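Local structure of conserved hypothetical protein (Caulobacter vibrioides, 1XFJ) at residues A[7-12]-A[234-239]; A[54-59]-A[70-75]; A[117-122]-A[212-217]; A[144-149]-A[154-159]; A[228-233]-A[238-243]. The protein is probably a purine nucleoside phosphorylase of the YfiH/LACC1 family that also deaminates adenosine and cleaves S-methyl-5'-thioadenosine with phosphate. One frame throughout, in Å; residues are numbered along the deposited sequence.

Contact 1. Residues A[7-12]-A[234-239]; sequences PTVQSP and EWFFSN
Pro7 and Val9 meet Trp235 and Phe236 through carbon atoms. No hydrogen bond joins the two segments. The first apolar pair is Pro7 CB against Trp235 CZ3, at 4.1 Å. The proline comes to the benzo end of the indole obliquely. The second is Val9 CG2 against Phe236 CZ, also 4.1 Å. Here the methyl lies at the ring edge, near its plane, and the two side chains cross at about a right angle. Phe236 has CG anti to its carbonyl carbon (chi1 -50°), which carries CZ, the far tip of the ring, to Val9. One face of that ring is covered by its neighbour: Trp235 CB sits 3.7 Å above the plane, over the centre. Trp235 also makes a cation-pi contact with Arg227, and an acetate ion is bound near it. Backbone bonds tie Val9 to Phe24 and Trp235 to Arg27. The contact is thus small and purely van der Waals, and the backbone bonds named tie each segment to other parts of the chain.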
# COMPACT_ATOMS: atom_id res chain seq x y z
N PRO A 7 -16.28 -3.03 4.35
CA PRO A 7 -15.52 -2.81 5.58
C PRO A 7 -14.20 -2.13 5.21
O PRO A 7 -13.59 -2.46 4.18
CB PRO A 7 -15.29 -4.22 6.12
CG PRO A 7 -16.51 -4.95 5.63
CD PRO A 7 -16.62 -4.46 4.21
N THR A 8 -13.75 -1.19 6.03
CA THR A 8 -12.51 -0.50 5.73
C THR A 8 -11.75 -0.14 6.99
O THR A 8 -12.32 -0.09 8.08
CB THR A 8 -12.73 0.82 4.96
OG1 THR A 8 -13.46 1.73 5.79
CG2 THR A 8 -13.52 0.58 3.68
N VAL A 9 -10.46 0.09 6.82
CA VAL A 9 -9.62 0.54 7.92
C VAL A 9 -9.32 1.97 7.53
O VAL A 9 -8.82 2.24 6.44
CB VAL A 9 -8.29 -0.24 8.00
CG1 VAL A 9 -7.37 0.42 9.01
CG2 VAL A 9 -8.56 -1.69 8.40
N GLN A 10 -9.66 2.91 8.40
CA GLN A 10 -9.39 4.30 8.11
C GLN A 10 -8.52 4.90 9.19
O GLN A 10 -8.51 4.43 10.33
CB GLN A 10 -10.69 5.09 7.99
CG GLN A 10 -11.46 4.78 6.72
CD GLN A 10 -12.68 5.65 6.59
OE1 GLN A 10 -13.57 5.62 7.43
NE2 GLN A 10 -12.73 6.44 5.52
N SER A 11 -7.78 5.95 8.82
CA SER A 11 -6.88 6.64 9.73
C SER A 11 -7.42 7.99 10.17
O SER A 11 -7.95 8.76 9.36
CB SER A 11 -5.53 6.85 9.06
OG SER A 11 -4.76 7.79 9.78
N PRO A 12 -7.29 8.31 11.47
CA PRO A 12 -7.77 9.59 11.98
C PRO A 12 -7.04 10.75 11.31
O PRO A 12 -7.57 11.86 11.20
CB PRO A 12 -7.45 9.50 13.48
CG PRO A 12 -7.63 8.06 13.76
CD PRO A 12 -6.94 7.40 12.58
N GLU A 234 -8.75 -13.12 9.43
CA GLU A 234 -10.16 -12.76 9.39
C GLU A 234 -10.38 -11.56 8.47
O GLU A 234 -11.39 -11.48 7.77
CB GLU A 234 -10.64 -12.40 10.80
CG GLU A 234 -12.06 -11.84 10.87
CD GLU A 234 -12.41 -11.29 12.25
OE1 GLU A 234 -11.60 -11.45 13.19
OE2 GLU A 234 -13.50 -10.69 12.39
N TRP A 235 -9.41 -10.65 8.47
CA TRP A 235 -9.52 -9.43 7.69
C TRP A 235 -8.56 -9.22 6.53
O TRP A 235 -8.85 -8.42 5.64
CB TRP A 235 -9.39 -8.22 8.62
CG TRP A 235 -10.42 -8.18 9.69
CD1 TRP A 235 -10.26 -8.46 11.02
CD2 TRP A 235 -11.80 -7.83 9.52
NE1 TRP A 235 -11.45 -8.31 11.69
CE2 TRP A 235 -12.41 -7.92 10.79
CE3 TRP A 235 -12.58 -7.44 8.42
CZ2 TRP A 235 -13.77 -7.64 10.99
CZ3 TRP A 235 -13.93 -7.17 8.62
CH2 TRP A 235 -14.50 -7.27 9.90
N PHE A 236 -7.42 -9.90 6.52
CA PHE A 236 -6.45 -9.65 5.46
C PHE A 236 -5.83 -10.85 4.75
O PHE A 236 -5.67 -11.92 5.34
CB PHE A 236 -5.31 -8.80 6.02
CG PHE A 236 -5.77 -7.57 6.75
CD1 PHE A 236 -6.40 -6.53 6.07
CD2 PHE A 236 -5.61 -7.47 8.13
CE1 PHE A 236 -6.86 -5.40 6.76
CE2 PHE A 236 -6.07 -6.35 8.83
CZ PHE A 236 -6.70 -5.32 8.14
N PHE A 237 -5.50 -10.65 3.48
CA PHE A 237 -4.82 -11.66 2.68
C PHE A 237 -3.37 -11.51 3.12
O PHE A 237 -2.98 -10.44 3.61
CB PHE A 237 -4.90 -11.33 1.18
CG PHE A 237 -6.28 -11.41 0.59
CD1 PHE A 237 -7.01 -12.58 0.65
CD2 PHE A 237 -6.83 -10.30 -0.04
CE1 PHE A 237 -8.28 -12.66 0.07
CE2 PHE A 237 -8.09 -10.36 -0.62
CZ PHE A 237 -8.82 -11.55 -0.57
N SER A 238 -2.57 -12.55 2.96
CA SER A 238 -1.16 -12.49 3.36
C SER A 238 -0.28 -13.43 2.55
O SER A 238 -0.48 -14.65 2.55
CB SER A 238 -1.03 -12.84 4.85
OG SER A 238 0.34 -12.95 5.22
N ASN A 239 0.70 -12.86 1.85
CA ASN A 239 1.62 -13.65 1.04
C ASN A 239 2.41 -14.62 1.93
O ASN A 239 2.64 -15.77 1.56
CB ASN A 239 2.58 -12.71 0.29
CG ASN A 239 3.73 -13.46 -0.38
OD1 ASN A 239 3.52 -14.39 -1.16
ND2 ASN A 239 4.95 -13.04 -0.08

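Contact 2. Residues A[54-59]-A[70-75]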
# COMPACT_ATOMS: atom_id res chain seq x y z
N GLU A 54 -15.17 -7.35 -10.67
CA GLU A 54 -16.33 -7.01 -9.85
C GLU A 54 -15.87 -6.44 -8.52
O GLU A 54 -16.45 -5.49 -8.01
CB GLU A 54 -17.20 -8.25 -9.62
CG GLU A 54 -18.26 -8.12 -8.53
CD GLU A 54 -19.35 -7.11 -8.85
OE1 GLU A 54 -19.52 -6.76 -10.04
OE2 GLU A 54 -20.06 -6.68 -7.92
N ASN A 55 -14.80 -7.01 -7.96
CA ASN A 55 -14.29 -6.50 -6.69
C ASN A 55 -13.79 -5.07 -6.87
O ASN A 55 -14.05 -4.21 -6.03
CB ASN A 55 -13.17 -7.40 -6.17
CG ASN A 55 -13.67 -8.79 -5.82
OD1 ASN A 55 -14.76 -8.95 -5.27
ND2 ASN A 55 -12.88 -9.81 -6.15
N ARG A 56 -13.07 -4.83 -7.96
CA ARG A 56 -12.56 -3.50 -8.25
C ARG A 56 -13.71 -2.51 -8.41
O ARG A 56 -13.63 -1.36 -7.97
CB ARG A 56 -11.70 -3.51 -9.52
CG ARG A 56 -10.32 -4.11 -9.34
CD ARG A 56 -9.57 -4.18 -10.67
NE ARG A 56 -9.54 -2.89 -11.35
CZ ARG A 56 -8.45 -2.14 -11.49
NH1 ARG A 56 -7.29 -2.55 -11.00
NH2 ARG A 56 -8.53 -0.98 -12.12
N ALA A 57 -14.79 -2.95 -9.05
CA ALA A 57 -15.95 -2.09 -9.26
C ALA A 57 -16.60 -1.73 -7.93
O ALA A 57 -17.05 -0.60 -7.72
CB ALA A 57 -16.95 -2.79 -10.17
N ARG A 58 -16.66 -2.70 -7.01
CA ARG A 58 -17.25 -2.45 -5.71
C ARG A 58 -16.48 -1.37 -4.96
O ARG A 58 -17.07 -0.49 -4.33
CB ARG A 58 -17.28 -3.73 -4.88
CG ARG A 58 -18.16 -4.79 -5.51
CD ARG A 58 -18.40 -5.98 -4.60
NE ARG A 58 -19.48 -6.79 -5.17
CZ ARG A 58 -20.22 -7.66 -4.49
NH1 ARG A 58 -20.01 -7.86 -3.20
NH2 ARG A 58 -21.19 -8.31 -5.11
N ILE A 59 -15.16 -1.45 -5.04
CA ILE A 59 -14.30 -0.48 -4.38
C ILE A 59 -14.48 0.89 -5.03
O ILE A 59 -14.58 1.90 -4.33
CB ILE A 59 -12.82 -0.92 -4.44
CG1 ILE A 59 -12.61 -2.11 -3.51
CG2 ILE A 59 -11.91 0.23 -4.06
CD1 ILE A 59 -11.22 -2.72 -3.57
N LEU A 70 -10.61 4.21 -11.29
CA LEU A 70 -9.61 3.51 -10.49
C LEU A 70 -8.30 3.37 -11.26
O LEU A 70 -8.26 2.84 -12.37
CB LEU A 70 -10.13 2.13 -10.08
CG LEU A 70 -9.31 1.37 -9.03
CD1 LEU A 70 -9.09 2.24 -7.80
CD2 LEU A 70 -10.05 0.09 -8.66
N ASN A 71 -7.22 3.86 -10.65
CA ASN A 71 -5.90 3.82 -11.26
C ASN A 71 -4.94 2.99 -10.40
O ASN A 71 -4.53 3.41 -9.31
CB ASN A 71 -5.35 5.24 -11.40
CG ASN A 71 -6.22 6.12 -12.30
OD1 ASN A 71 -5.93 6.29 -13.49
ND2 ASN A 71 -7.28 6.69 -11.74
N VAL A 72 -4.59 1.80 -10.89
CA VAL A 72 -3.67 0.92 -10.18
C VAL A 72 -2.62 0.41 -11.16
O VAL A 72 -2.93 0.04 -12.29
CB VAL A 72 -4.42 -0.28 -9.56
CG1 VAL A 72 -3.46 -1.15 -8.77
CG2 VAL A 72 -5.54 0.23 -8.66
N CYS A 73 -1.36 0.41 -10.73
CA CYS A 73 -0.25 -0.01 -11.59
C CYS A 73 -0.01 -1.51 -11.65
O CYS A 73 -0.60 -2.29 -10.90
CB CYS A 73 1.06 0.60 -11.11
SG CYS A 73 1.17 2.38 -11.13
N TYR A 74 0.88 -1.87 -12.56
CA TYR A 74 1.37 -3.23 -12.72
C TYR A 74 2.56 -3.02 -11.80
O TYR A 74 3.58 -2.48 -12.20
CB TYR A 74 1.85 -3.46 -14.16
CG TYR A 74 2.61 -4.75 -14.38
CD1 TYR A 74 2.00 -6.00 -14.20
CD2 TYR A 74 3.94 -4.73 -14.81
CE1 TYR A 74 2.70 -7.19 -14.45
CE2 TYR A 74 4.64 -5.91 -15.06
CZ TYR A 74 4.02 -7.13 -14.88
OH TYR A 74 4.72 -8.29 -15.13
N GLN A 75 2.40 -3.40 -10.53
CA GLN A 75 3.44 -3.19 -9.54
C GLN A 75 4.63 -4.12 -9.70
O GLN A 75 4.48 -5.34 -9.83
CB GLN A 75 2.82 -3.31 -8.14
CG GLN A 75 1.52 -2.53 -8.03
CD GLN A 75 0.96 -2.49 -6.62
OE1 GLN A 75 1.13 -3.42 -5.84
NE2 GLN A 75 0.25 -1.40 -6.31
O HOH W 1 -4.78 -1.98 -12.67
O HOH W 2 -6.18 0.83 -13.14
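Water 2 is gripped by three groups where Arg56 meets Leu70 and Val72. It accepts from Arg56 NH2 at 3.1 Å and from Val72 N at 2.9 Å. It can donate to Leu70 O, 3.0 Å away, although other acceptors compete for its protons. The water lies in the guanidinium plane, at the edge. Water 1 makes a second bridge. It donates to Val72 O at 2.8 Å and takes a weak bond from Arg56 NH1. No direct hydrogen bond joins the two segments. The guanidinium also packs on carbon. Leu70 CD2 lies over one face, 3.8 Å above the plane and offset toward the rim. Val72 CB approaches obliquely, 3.9 Å from Arg56 NH1. The bend at chi3 (53°) brings the guanidinium over Leu70 and next to Val72. Leu254 of strand 253-259 touches Leu70, Val72 and Ile59, so it lies in the same layer between helix and sheet. The contact joins helix 49-62 to strand 70-72, an outer strand of the five-stranded sheet. A buried cation with another arginine, Arg43, close to it is linked to the strand backbone through waters, one of these links weak. The carbonyls of Leu70 and Val72, reached through water, would probably help to stabilise its charge.

Contact 3. Residues A[117-122]-A[212-217]; sequences VLLVDP and DRLATA
Leu214 packs its CD2 methyl against strand residues Leu119 and Val117. The tight point is methyl on methyl: Leu119 CD2 to Leu214 CD2 is 3.9 Å, and the two leucines cross at a slant. Val117 CG1 stands a little farther from the same Leu214 CD2, at 4.3 Å. One methyl therefore serves both strand residues, which are two apart and point to the same side of the sheet. With chi1 at -77° the branch of Leu214 swings away from the carbonyl carbon, and CD2 reaches the strand. All three residues are buried, and no polar bond crosses between the segments. By contrast, Asp212, Arg213 and Thr216 take no part in the contact and are more exposed and polar. Arg213 NH2 bonds Asp212 OD2 at 2.9 Å, on the syn side of the carboxylate but 29° out of its plane. Arg191 forms a second salt bridge with Asp212. Thr216 turns its hydroxyl back on the helix, and OG1 donates to Asp212 O at 2.9 Å. Thr216 N reaches the same oxygen from the opposite face of its plane. Through Leu214, helix 206-216 packs on the six-stranded sheet, touching strand 115-121 and Arg222 of the edge strand 221-224. Helix 141-151 packs beside it: Val142 touches Leu214, and Val146 and Met149 touch Leu119. On the other side of the strand, Leu118 meets His22 and Phe24 of strand 20-25.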
# COMPACT_ATOMS: atom_id res chain seq x y z
N VAL A 117 0.89 2.91 1.27
CA VAL A 117 1.01 4.23 1.88
C VAL A 117 0.13 5.23 1.16
O VAL A 117 0.18 5.36 -0.06
CB VAL A 117 2.47 4.75 1.83
CG1 VAL A 117 2.59 6.05 2.62
CG2 VAL A 117 3.42 3.70 2.40
N LEU A 118 -0.70 5.93 1.93
CA LEU A 118 -1.59 6.94 1.37
C LEU A 118 -1.07 8.29 1.84
O LEU A 118 -0.85 8.50 3.03
CB LEU A 118 -3.02 6.72 1.85
CG LEU A 118 -3.62 5.35 1.48
CD1 LEU A 118 -5.05 5.26 2.00
CD2 LEU A 118 -3.59 5.17 -0.03
N LEU A 119 -0.87 9.21 0.89
CA LEU A 119 -0.36 10.53 1.21
C LEU A 119 -1.24 11.62 0.63
O LEU A 119 -1.94 11.41 -0.35
CB LEU A 119 1.06 10.71 0.65
CG LEU A 119 2.12 9.68 1.02
CD1 LEU A 119 2.10 8.56 -0.02
CD2 LEU A 119 3.49 10.35 1.04
N VAL A 120 -1.17 12.80 1.23
CA VAL A 120 -1.96 13.92 0.76
C VAL A 120 -1.44 15.26 1.25
O VAL A 120 -0.94 15.37 2.37
CB VAL A 120 -3.44 13.78 1.23
CG1 VAL A 120 -3.49 13.65 2.74
CG2 VAL A 120 -4.25 14.99 0.79
N ASP A 121 -1.53 16.27 0.39
CA ASP A 121 -1.16 17.63 0.76
C ASP A 121 -2.52 18.30 0.67
O ASP A 121 -3.01 18.58 -0.43
CB ASP A 121 -0.21 18.26 -0.25
CG ASP A 121 0.12 19.70 0.09
OD1 ASP A 121 -0.74 20.36 0.71
OD2 ASP A 121 1.22 20.17 -0.25
N PRO A 122 -3.17 18.55 1.82
CA PRO A 122 -4.49 19.18 1.86
C PRO A 122 -4.60 20.62 1.36
O PRO A 122 -5.71 21.12 1.14
CB PRO A 122 -4.88 19.04 3.33
CG PRO A 122 -3.58 19.15 4.03
CD PRO A 122 -2.67 18.28 3.18
N ASP A 212 9.95 5.71 8.91
CA ASP A 212 11.25 6.38 8.91
C ASP A 212 11.50 7.00 7.54
O ASP A 212 12.06 8.10 7.44
CB ASP A 212 12.37 5.39 9.23
CG ASP A 212 13.76 5.99 9.05
OD1 ASP A 212 14.17 6.82 9.89
OD2 ASP A 212 14.44 5.63 8.07
N ARG A 213 11.09 6.30 6.48
CA ARG A 213 11.28 6.81 5.13
C ARG A 213 10.42 8.06 4.93
O ARG A 213 10.86 9.03 4.30
CB ARG A 213 10.90 5.75 4.09
CG ARG A 213 11.81 4.52 4.06
CD ARG A 213 13.24 4.88 3.67
NE ARG A 213 14.00 5.47 4.77
CZ ARG A 213 15.22 5.99 4.64
NH1 ARG A 213 15.81 5.99 3.45
NH2 ARG A 213 15.84 6.50 5.69
N LEU A 214 9.21 8.04 5.47
CA LEU A 214 8.31 9.18 5.36
C LEU A 214 8.95 10.38 6.07
O LEU A 214 9.00 11.48 5.53
CB LEU A 214 6.97 8.86 6.01
CG LEU A 214 6.05 7.98 5.16
CD1 LEU A 214 4.92 7.40 6.01
CD2 LEU A 214 5.50 8.82 4.01
N ALA A 215 9.45 10.13 7.28
CA ALA A 215 10.09 11.18 8.06
C ALA A 215 11.30 11.75 7.33
O ALA A 215 11.51 12.96 7.32
CB ALA A 215 10.53 10.61 9.41
N THR A 216 12.09 10.88 6.72
CA THR A 216 13.27 11.32 5.99
C THR A 216 12.88 12.10 4.74
O THR A 216 13.65 12.95 4.27
CB THR A 216 14.16 10.11 5.60
OG1 THR A 216 14.55 9.41 6.79
CG2 THR A 216 15.41 10.58 4.86
N ALA A 217 11.68 11.85 4.23
CA ALA A 217 11.18 12.54 3.05
C ALA A 217 10.51 13.87 3.40
O ALA A 217 9.95 14.54 2.54
CB ALA A 217 10.19 11.65 2.29

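Contact 4. Residues A[144-149]-A[154-159]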
# COMPACT_ATOMS: atom_id res chain seq x y z
N SER A 144 10.26 8.95 -3.63
CA SER A 144 9.86 9.13 -5.02
C SER A 144 8.44 9.65 -5.14
O SER A 144 8.16 10.57 -5.92
CB SER A 144 9.99 7.82 -5.79
OG SER A 144 9.54 7.99 -7.13
N ALA A 145 7.53 9.06 -4.36
CA ALA A 145 6.13 9.47 -4.38
C ALA A 145 6.02 10.92 -3.90
O ALA A 145 5.26 11.71 -4.47
CB ALA A 145 5.31 8.56 -3.49
N VAL A 146 6.78 11.26 -2.87
CA VAL A 146 6.77 12.62 -2.34
C VAL A 146 7.31 13.58 -3.40
O VAL A 146 6.73 14.63 -3.64
CB VAL A 146 7.62 12.73 -1.05
CG1 VAL A 146 7.81 14.19 -0.67
CG2 VAL A 146 6.92 11.99 0.10
N ASP A 147 8.41 13.20 -4.04
CA ASP A 147 8.99 14.05 -5.08
C ASP A 147 8.02 14.27 -6.24
O ASP A 147 7.92 15.37 -6.78
CB ASP A 147 10.29 13.44 -5.63
CG ASP A 147 11.44 13.51 -4.64
OD1 ASP A 147 11.31 14.16 -3.58
OD2 ASP A 147 12.50 12.90 -4.95
N ARG A 148 7.28 13.23 -6.61
CA ARG A 148 6.33 13.34 -7.71
C ARG A 148 5.19 14.28 -7.30
O ARG A 148 4.70 15.07 -8.11
CB ARG A 148 5.76 11.96 -8.07
CG ARG A 148 5.30 11.85 -9.52
CD ARG A 148 6.49 11.66 -10.46
NE ARG A 148 6.09 11.46 -11.86
CZ ARG A 148 5.85 12.44 -12.72
NH1 ARG A 148 5.98 13.71 -12.34
NH2 ARG A 148 5.48 12.17 -13.96
N MSE A 149 4.78 14.20 -6.04
CA MSE A 149 3.71 15.07 -5.54
C MSE A 149 4.20 16.52 -5.59
O MSE A 149 3.44 17.43 -5.94
CB MSE A 149 3.34 14.70 -4.10
CG MSE A 149 2.63 13.37 -3.97
SE MSE A 149 2.44 12.83 -2.14
CE MSE A 149 1.03 14.04 -1.61
N ALA A 154 2.93 20.07 -4.55
CA ALA A 154 2.90 19.79 -3.12
C ALA A 154 4.12 20.31 -2.38
O ALA A 154 5.12 20.69 -2.99
CB ALA A 154 2.76 18.28 -2.88
N SER A 155 4.02 20.34 -1.05
CA SER A 155 5.11 20.78 -0.18
C SER A 155 5.33 19.68 0.85
O SER A 155 4.42 19.34 1.60
CB SER A 155 4.74 22.08 0.54
OG SER A 155 5.70 22.37 1.54
N PRO A 156 6.55 19.12 0.91
CA PRO A 156 6.84 18.06 1.88
C PRO A 156 6.30 18.36 3.28
O PRO A 156 5.57 17.56 3.86
CB PRO A 156 8.36 17.98 1.86
CG PRO A 156 8.68 18.30 0.43
CD PRO A 156 7.76 19.47 0.14
N ALA A 157 6.65 19.53 3.80
CA ALA A 157 6.24 19.93 5.14
C ALA A 157 4.73 20.05 5.36
O ALA A 157 4.29 20.30 6.48
CB ALA A 157 6.91 21.25 5.52
N ASN A 158 3.93 19.86 4.31
CA ASN A 158 2.49 19.95 4.47
C ASN A 158 1.80 18.64 4.11
O ASN A 158 0.58 18.56 4.04
CB ASN A 158 1.93 21.07 3.59
CG ASN A 158 0.66 21.67 4.17
OD1 ASN A 158 0.68 22.27 5.24
ND2 ASN A 158 -0.45 21.51 3.46
N ILE A 159 2.60 17.59 3.89
CA ILE A 159 2.06 16.29 3.53
C ILE A 159 1.78 15.38 4.72
O ILE A 159 2.54 15.36 5.69
CB ILE A 159 3.03 15.54 2.57
CG1 ILE A 159 3.07 16.24 1.21
CG2 ILE A 159 2.60 14.08 2.41
CD1 ILE A 159 4.16 15.72 0.29
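The flat group that joins Met149 to Ala154 is a peptide carbonyl. Ala154 N donates to Met149 O at 3.0 Å, with an N-H...O angle of 161°. The donor sits above the carbonyl plane, 37° out of it, off the lone pairs. The puckered ring of Pro156 brings CG to 4.3 Å from Val146 CG1. The motif is the second half of a beta-alpha-beta crossover. Strand 126-132 leads through helices 134-139 and 141-151 to strand 160-163, which runs parallel to it with strand 115-121 between them. The bond from Ala154 N spans five residues. It is a 6→1 bond past the end of the helix. The chain then makes a short 3-10 segment at 156-158 before the strand. Apolar groups fill the angle between helix and loop. Met149 is selenomethionine in the model. Its chain is bent at chi3 (75°), and it reaches Ile159 tip to tip, with CE 4.0 Å from Ile159 CD1. That same CD1 also lies 4.1 Å from Val146 CG1, so two helix residues one turn apart share it. Met149 also touches Ile126 and Ala128 of strand 126-132. Close to the backbone bond, Met149 CB and Ala154 CB stand 3.8 Å apart.

Contact 5. Residues A[228-233]-A[238-243]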
# COMPACT_ATOMS: atom_id res chain seq x y z
N ASP A 228 -1.96 -6.08 11.36
CA ASP A 228 -1.03 -7.09 10.84
C ASP A 228 -1.73 -8.05 9.86
O ASP A 228 -2.54 -8.88 10.27
CB ASP A 228 -0.46 -7.89 12.01
CG ASP A 228 0.73 -8.75 11.62
OD1 ASP A 228 0.82 -9.18 10.45
OD2 ASP A 228 1.57 -9.01 12.50
N THR A 229 -1.41 -7.93 8.58
CA THR A 229 -2.02 -8.77 7.55
C THR A 229 -1.83 -10.26 7.78
O THR A 229 -2.77 -11.05 7.62
CB THR A 229 -1.46 -8.42 6.16
OG1 THR A 229 -0.03 -8.45 6.21
CG2 THR A 229 -1.92 -7.04 5.73
N ARG A 230 -0.62 -10.66 8.16
CA ARG A 230 -0.32 -12.07 8.39
C ARG A 230 -1.05 -12.64 9.59
O ARG A 230 -1.52 -13.78 9.56
CB ARG A 230 1.19 -12.25 8.57
CG ARG A 230 1.64 -13.70 8.76
CD ARG A 230 1.64 -14.10 10.23
NE ARG A 230 2.13 -15.46 10.42
CZ ARG A 230 1.41 -16.56 10.24
NH1 ARG A 230 0.15 -16.47 9.85
NH2 ARG A 230 1.96 -17.76 10.43
N ALA A 231 -1.16 -11.85 10.65
CA ALA A 231 -1.80 -12.29 11.88
C ALA A 231 -3.33 -12.31 11.85
O ALA A 231 -3.94 -13.16 12.49
CB ALA A 231 -1.32 -11.43 13.03
N GLU A 232 -3.94 -11.38 11.13
CA GLU A 232 -5.40 -11.30 11.08
C GLU A 232 -6.02 -11.85 9.81
O GLU A 232 -6.47 -11.10 8.95
CB GLU A 232 -5.84 -9.85 11.27
CG GLU A 232 -5.25 -9.18 12.50
CD GLU A 232 -5.80 -7.78 12.71
OE1 GLU A 232 -7.01 -7.66 13.00
OE2 GLU A 232 -5.03 -6.81 12.58
N GLU A 233 -6.05 -13.18 9.71
CA GLU A 233 -6.61 -13.86 8.55
C GLU A 233 -8.09 -13.53 8.35
O GLU A 233 -8.61 -13.64 7.25
CB GLU A 233 -6.42 -15.37 8.72
CG GLU A 233 -7.08 -16.22 7.66
CD GLU A 233 -6.73 -17.69 7.81
OE1 GLU A 233 -6.76 -18.20 8.95
OE2 GLU A 233 -6.44 -18.34 6.78
N SER A 238 -2.57 -12.55 2.96
CA SER A 238 -1.16 -12.49 3.36
C SER A 238 -0.28 -13.43 2.55
O SER A 238 -0.48 -14.65 2.55
CB SER A 238 -1.03 -12.84 4.85
OG SER A 238 0.34 -12.95 5.22
N ASN A 239 0.70 -12.86 1.85
CA ASN A 239 1.62 -13.65 1.04
C ASN A 239 2.41 -14.62 1.93
O ASN A 239 2.64 -15.77 1.56
CB ASN A 239 2.58 -12.71 0.29
CG ASN A 239 3.73 -13.46 -0.38
OD1 ASN A 239 3.52 -14.39 -1.16
ND2 ASN A 239 4.95 -13.04 -0.08
N ARG A 240 2.81 -14.15 3.11
CA ARG A 240 3.57 -15.01 4.01
C ARG A 240 2.72 -16.17 4.50
O ARG A 240 3.18 -17.31 4.56
CB ARG A 240 4.11 -14.21 5.20
CG ARG A 240 4.96 -15.02 6.18
CD ARG A 240 6.02 -15.86 5.47
NE ARG A 240 6.95 -15.07 4.66
CZ ARG A 240 7.96 -14.36 5.14
NH1 ARG A 240 8.20 -14.32 6.45
NH2 ARG A 240 8.74 -13.68 4.31
N ARG A 241 1.46 -15.90 4.83
CA ARG A 241 0.59 -16.97 5.29
C ARG A 241 0.36 -17.95 4.14
O ARG A 241 0.30 -19.16 4.35
CB ARG A 241 -0.74 -16.40 5.78
CG ARG A 241 -1.53 -17.35 6.66
CD ARG A 241 -2.65 -16.61 7.38
NE ARG A 241 -3.59 -16.04 6.43
CZ ARG A 241 -3.92 -14.75 6.37
NH1 ARG A 241 -3.38 -13.88 7.21
NH2 ARG A 241 -4.78 -14.34 5.45
N ALA A 242 0.25 -17.42 2.92
CA ALA A 242 0.05 -18.25 1.74
C ALA A 242 1.25 -19.16 1.55
O ALA A 242 1.12 -20.33 1.19
CB ALA A 242 -0.15 -17.38 0.51
N PHE A 243 2.44 -18.62 1.80
CA PHE A 243 3.68 -19.37 1.67
C PHE A 243 3.69 -20.55 2.63
O PHE A 243 4.00 -21.68 2.24
CB PHE A 243 4.88 -18.47 1.96
CG PHE A 243 6.19 -19.20 2.04
CD1 PHE A 243 6.73 -19.80 0.91
CD2 PHE A 243 6.86 -19.32 3.25
CE1 PHE A 243 7.93 -20.51 0.98
CE2 PHE A 243 8.06 -20.02 3.34
CZ PHE A 243 8.59 -20.62 2.20
O HOH W 3 -5.42 -16.83 4.14
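Arg241 reaches back from its helix to the carbonyls of Thr229 and Arg230, and NH1 donates to both. Arg241 NH1 to Thr229 O is 2.9 Å, in the carbonyl plane and on a lone pair. Arg241 NH1 to Arg230 O is 3.0 Å, from above that carbonyl plane. Both oxygens lie near the guanidinium plane. Arg241 NH2 is satisfied by Phe236 O and by water 3, which accepts at 2.9 Å and in turn donates to Glu233 OE2. The direct ion pair, Glu233 OE2 to Arg241 NE, is long at 3.7 Å, and the oxygen lies well out of the guanidinium plane. The faces are covered as well. Glu233 CB lies 3.5 Å above one, over the centre, and Ser238 CB lies above the opposite one. The bend at chi3 (61°) turns the flat end in between them. Ser238 is the N-cap: its OG accepts from Arg241 N at 3.2 Å and also bonds Asp113. Thr229 OG1 has the same carboxylate as partner. Glu232 pairs with Arg227. Arg230 NH1 rests on Arg241 CG at 3.7 Å. Arg230 NH1 and Arg241 NE are like charges 5.1 Å apart; the nearby Glu233 probably eases this on the Arg241 side. Asp113, between strands 106-111 and 115-121, also bonds Arg240 N, and Ala112 bonds the backbone of Asn239. Helix 239-244 thus starts against that connection, beside the loop after strand 221-224.

Overall arrangement
Contact 1 closes the longest loop, and contacts 2, 3 and 4 are nested inside it. Contact 4 lies within the loop of contact 3. Contact 5 comes last and shares Ser238 and Asn239 with contact 1; their centres are about 11 Å apart. Contacts 1 and 2 reach the same five-stranded sheet through its two outermost strands, 8-9 and 70-72. Contacts 3 and 4 touch, with centres about 7 Å apart, where helices 206-216 and 141-151 cover the six-stranded sheet. Contacts 4 and 5 are farthest apart, about 31 Å between centres. The five contacts therefore sample both helix-covered outer faces of an alpha-beta-beta-alpha fold and the loop between strand 221-224 and helix 239-244.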